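Local coordinates for nucleoporin nup120 (Schizosaccharomyces pombe, PDB 4GQ2), which serves as a structural constituent of the nuclear pore complex, whose nucleoporins can also dock transiently associated nuclear transport factors, at residues D811-F821 against W835-L845. Residues are numbered along the deposited sequence; the frame is centred on the assembly and turned at random.
Sequences DLVTELVEKLF and WLNSDPIAVYL
Leu845 enters helix 812-822 as a knob into a hole formed by Thr814, Val817, Glu818 and Phe821, joining helices of the Nup120 HEAT-repeat region that run the same way, their segment axes inclined by 35°. With CG anti to the backbone N (chi1 180°), its two methyls divide the hole: CD2 lies 3.8 Å from Val817 CG1, while the Leu845 and Phe821 side chains slide past each other in opposite directions, CD1 4.0 Å from Phe821 CG. Toward the N-terminal end of helix 812-822, Leu836 CD2 packs on Thr814 CA and, at 3.7 Å, on Val813 CG1, its CD1 meeting Val817 CG1 tip to tip. Val813 CG1 also touches Trp835 CB, whose indole turns off to Glu737 and Phe734.

The polar side is joined through water. One water donates to Asp811 OD2 and accepts from Asn837 N (2.8 Å); a second links Thr814 OG1 to Asp839 OD2. Asp811 also caps its helix weakly through Val813 N, and its OD1 forms a salt bridge with Arg730. Asn837 ND2 comes 3.5 Å from Asp811 CG, amide and carboxylate planes 38° apart. Replacing Asn837 by alanine removes both amide atoms, so Asp839 would probably lose its Asx-turn acceptor and ND2's weak bond to OD2, freeing the turn before helix 840-852 to shift. In that turn, Asp839 N reaches Asn837 OD1 at 3.2 Å from above the carbonyl plane.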
loop_
_atom_site.group_PDB
_atom_site.type_symbol
_atom_site.label_atom_id
_atom_site.label_comp_id
_atom_site.label_asym_id
_atom_site.label_seq_id
_atom_site.Cartn_x
_atom_site.Cartn_y
_atom_site.Cartn_z
ATOM N N ASP A 811 20.815 3.071 8.594
ATOM C CA ASP A 811 19.423 3.464 8.648
ATOM C C ASP A 811 18.519 2.491 7.903
ATOM O O ASP A 811 18.810 2.086 6.771
ATOM C CB ASP A 811 19.251 4.862 8.071
ATOM C CG ASP A 811 17.950 5.482 8.476
ATOM O OD1 ASP A 811 17.767 5.708 9.688
ATOM O OD2 ASP A 811 17.111 5.741 7.592
ATOM N N LEU A 812 17.413 2.142 8.548
ATOM C CA LEU A 812 16.415 1.228 7.984
ATOM C C LEU A 812 15.812 1.720 6.661
ATOM O O LEU A 812 15.572 0.922 5.747
ATOM C CB LEU A 812 15.318 0.983 9.018
ATOM C CG LEU A 812 14.236 -0.099 8.885
ATOM C CD1 LEU A 812 13.138 0.294 7.896
ATOM C CD2 LEU A 812 14.839 -1.459 8.570
ATOM N N VAL A 813 15.579 3.026 6.550
ATOM C CA VAL A 813 15.039 3.593 5.310
ATOM C C VAL A 813 16.028 3.364 4.181
ATOM O O VAL A 813 15.659 2.882 3.114
ATOM C CB VAL A 813 14.716 5.093 5.439
ATOM C CG1 VAL A 813 14.309 5.669 4.096
ATOM C CG2 VAL A 813 13.602 5.314 6.453
ATOM N N THR A 814 17.293 3.684 4.432
ATOM C CA THR A 814 18.321 3.521 3.418
ATOM C C THR A 814 18.406 2.067 2.971
ATOM O O THR A 814 18.421 1.786 1.771
ATOM C CB THR A 814 19.685 4.022 3.901
ATOM O OG1 THR A 814 19.565 5.381 4.345
ATOM C CG2 THR A 814 20.690 3.951 2.778
ATOM N N GLU A 815 18.430 1.157 3.941
ATOM C CA GLU A 815 18.500 -0.277 3.674
ATOM C C GLU A 815 17.339 -0.755 2.809
ATOM O O GLU A 815 17.550 -1.406 1.791
ATOM C CB GLU A 815 18.527 -1.068 4.983
ATOM C CG GLU A 815 19.823 -0.932 5.779
ATOM C CD GLU A 815 19.828 -1.761 7.057
ATOM O OE1 GLU A 815 18.869 -2.532 7.291
ATOM O OE2 GLU A 815 20.799 -1.643 7.832
ATOM N N LEU A 816 16.114 -0.426 3.213
ATOM C CA LEU A 816 14.949 -0.899 2.481
ATOM C C LEU A 816 14.894 -0.298 1.078
ATOM O O LEU A 816 14.754 -1.039 0.096
ATOM C CB LEU A 816 13.644 -0.651 3.258
ATOM C CG LEU A 816 12.347 -0.996 2.518
ATOM C CD1 LEU A 816 12.355 -2.447 2.048
ATOM C CD2 LEU A 816 11.129 -0.712 3.393
ATOM N N VAL A 817 15.033 1.025 0.990
ATOM C CA VAL A 817 15.000 1.730 -0.302
ATOM C C VAL A 817 16.119 1.262 -1.239
ATOM O O VAL A 817 15.895 1.090 -2.453
ATOM C CB VAL A 817 15.046 3.267 -0.127
ATOM C CG1 VAL A 817 15.129 3.969 -1.471
ATOM C CG2 VAL A 817 13.822 3.753 0.634
ATOM N N GLU A 818 17.303 1.027 -0.673
ATOM C CA GLU A 818 18.455 0.568 -1.453
ATOM C C GLU A 818 18.148 -0.772 -2.122
ATOM O O GLU A 818 18.458 -0.963 -3.297
ATOM C CB GLU A 818 19.719 0.489 -0.584
ATOM C CG GLU A 818 21.031 0.428 -1.360
ATOM C CD GLU A 818 21.582 -0.980 -1.526
ATOM O OE1 GLU A 818 21.020 -1.932 -0.943
ATOM O OE2 GLU A 818 22.596 -1.141 -2.236
ATOM N N LYS A 819 17.507 -1.676 -1.383
ATOM C CA LYS A 819 17.112 -2.977 -1.932
ATOM C C LYS A 819 16.045 -2.849 -3.010
ATOM O O LYS A 819 16.096 -3.537 -4.038
ATOM C CB LYS A 819 16.632 -3.917 -0.832
ATOM C CG LYS A 819 17.746 -4.532 -0.001
ATOM C CD LYS A 819 18.601 -5.479 -0.834
ATOM C CE LYS A 819 19.606 -6.228 0.025
ATOM N NZ LYS A 819 20.414 -5.309 0.873
ATOM N N LEU A 820 15.081 -1.963 -2.777
ATOM C CA LEU A 820 14.033 -1.703 -3.764
ATOM C C LEU A 820 14.675 -1.217 -5.059
ATOM O O LEU A 820 14.288 -1.637 -6.154
ATOM C CB LEU A 820 13.014 -0.681 -3.240
ATOM C CG LEU A 820 11.985 -1.165 -2.204
ATOM C CD1 LEU A 820 11.215 0.005 -1.595
ATOM C CD2 LEU A 820 11.020 -2.161 -2.828
ATOM N N PHE A 821 15.673 -0.347 -4.909
ATOM C CA PHE A 821 16.394 0.204 -6.039
ATOM C C PHE A 821 17.070 -0.907 -6.823
ATOM O O PHE A 821 16.859 -1.024 -8.030
ATOM C CB PHE A 821 17.406 1.265 -5.594
ATOM C CG PHE A 821 18.040 1.995 -6.740
ATOM C CD1 PHE A 821 17.392 3.078 -7.331
ATOM C CD2 PHE A 821 19.273 1.584 -7.251
ATOM C CE1 PHE A 821 17.968 3.750 -8.399
ATOM C CE2 PHE A 821 19.851 2.252 -8.324
ATOM C CZ PHE A 821 19.197 3.337 -8.898
ATOM N N TRP A 835 11.803 10.173 2.877
ATOM C CA TRP A 835 12.161 9.523 4.143
ATOM C C TRP A 835 13.641 9.306 4.307
ATOM O O TRP A 835 14.114 9.127 5.436
ATOM C CB TRP A 835 11.460 8.175 4.251
ATOM C CG TRP A 835 9.967 8.258 4.394
ATOM C CD1 TRP A 835 9.009 7.933 3.445
ATOM C CD2 TRP A 835 9.198 8.702 5.576
ATOM N NE1 TRP A 835 7.739 8.129 3.945
ATOM C CE2 TRP A 835 7.783 8.586 5.214
ATOM C CE3 TRP A 835 9.531 9.151 6.846
ATOM C CZ2 TRP A 835 6.766 8.902 6.105
ATOM C CZ3 TRP A 835 8.497 9.475 7.734
ATOM C CH2 TRP A 835 7.148 9.359 7.368
ATOM N N LEU A 836 14.385 9.289 3.194
ATOM C CA LEU A 836 15.844 9.087 3.245
ATOM C C LEU A 836 16.500 10.248 3.963
ATOM O O LEU A 836 16.154 11.403 3.719
ATOM C CB LEU A 836 16.441 8.921 1.844
ATOM C CG LEU A 836 16.213 7.578 1.144
ATOM C CD1 LEU A 836 16.540 7.694 -0.336
ATOM C CD2 LEU A 836 17.031 6.463 1.793
ATOM N N ASN A 837 17.430 9.942 4.864
ATOM C CA ASN A 837 18.071 10.972 5.676
ATOM C C ASN A 837 19.265 11.616 4.962
ATOM O O ASN A 837 19.426 11.437 3.758
ATOM C CB ASN A 837 18.446 10.422 7.070
ATOM C CG ASN A 837 19.500 9.312 7.025
ATOM O OD1 ASN A 837 20.251 9.161 6.058
ATOM N ND2 ASN A 837 19.571 8.546 8.099
ATOM N N SER A 838 20.102 12.338 5.708
ATOM C CA SER A 838 21.203 13.129 5.140
ATOM C C SER A 838 22.587 12.471 5.126
ATOM O O SER A 838 23.551 13.105 4.725
ATOM C CB SER A 838 21.298 14.469 5.854
ATOM O OG SER A 838 20.159 15.250 5.568
ATOM N N ASP A 839 22.684 11.219 5.569
ATOM C CA ASP A 839 23.922 10.437 5.432
ATOM C C ASP A 839 24.358 10.378 3.956
ATOM O O ASP A 839 23.509 10.341 3.062
ATOM C CB ASP A 839 23.739 9.009 5.974
ATOM C CG ASP A 839 23.220 8.975 7.407
ATOM O OD1 ASP A 839 23.518 9.911 8.178
ATOM O OD2 ASP A 839 22.513 8.005 7.768
ATOM N N PRO A 840 25.680 10.378 3.698
ATOM C CA PRO A 840 26.172 10.361 2.321
ATOM C C PRO A 840 25.610 9.242 1.444
ATOM O O PRO A 840 25.200 9.510 0.317
ATOM C CB PRO A 840 27.688 10.234 2.500
ATOM C CG PRO A 840 27.946 10.975 3.775
ATOM C CD PRO A 840 26.765 10.661 4.659
ATOM N N ILE A 841 25.581 8.012 1.948
ATOM C CA ILE A 841 24.986 6.887 1.201
ATOM C C ILE A 841 23.523 7.173 0.817
ATOM O O ILE A 841 23.097 6.864 -0.296
ATOM C CB ILE A 841 25.104 5.552 1.980
ATOM C CG1 ILE A 841 26.579 5.190 2.180
ATOM C CG2 ILE A 841 24.390 4.410 1.253
ATOM C CD1 ILE A 841 26.814 4.075 3.173
ATOM N N ALA A 842 22.775 7.779 1.740
ATOM C CA ALA A 842 21.374 8.108 1.523
ATOM C C ALA A 842 21.233 9.133 0.415
ATOM O O ALA A 842 20.444 8.951 -0.518
ATOM C CB ALA A 842 20.740 8.620 2.814
ATOM N N VAL A 843 22.016 10.201 0.521
ATOM C CA VAL A 843 21.995 11.287 -0.446
ATOM C C VAL A 843 22.413 10.788 -1.838
ATOM O O VAL A 843 21.785 11.131 -2.846
ATOM C CB VAL A 843 22.849 12.485 0.038
ATOM C CG1 VAL A 843 22.754 13.654 -0.942
ATOM C CG2 VAL A 843 22.382 12.941 1.423
ATOM N N TYR A 844 23.442 9.944 -1.877
ATOM C CA TYR A 844 23.890 9.317 -3.111
ATOM C C TYR A 844 22.750 8.502 -3.714
ATOM O O TYR A 844 22.521 8.522 -4.933
ATOM C CB TYR A 844 25.117 8.429 -2.844
ATOM C CG TYR A 844 25.546 7.592 -4.028
ATOM C CD1 TYR A 844 26.214 8.169 -5.106
ATOM C CD2 TYR A 844 25.282 6.221 -4.076
ATOM C CE1 TYR A 844 26.612 7.408 -6.196
ATOM C CE2 TYR A 844 25.673 5.454 -5.170
ATOM C CZ TYR A 844 26.338 6.059 -6.224
ATOM O OH TYR A 844 26.720 5.322 -7.319
ATOM N N LEU A 845 22.020 7.798 -2.860
ATOM C CA LEU A 845 20.887 6.999 -3.325
ATOM C C LEU A 845 19.724 7.886 -3.798
ATOM O O LEU A 845 19.069 7.558 -4.786
ATOM C CB LEU A 845 20.446 5.992 -2.258
ATOM C CG LEU A 845 19.267 5.055 -2.539
ATOM C CD1 LEU A 845 19.562 4.036 -3.638
ATOM C CD2 LEU A 845 18.890 4.369 -1.234
HETATM O O HOH W 1 18.016 7.188 5.227
HETATM O O HOH W 2 21.746 6.305 5.665
#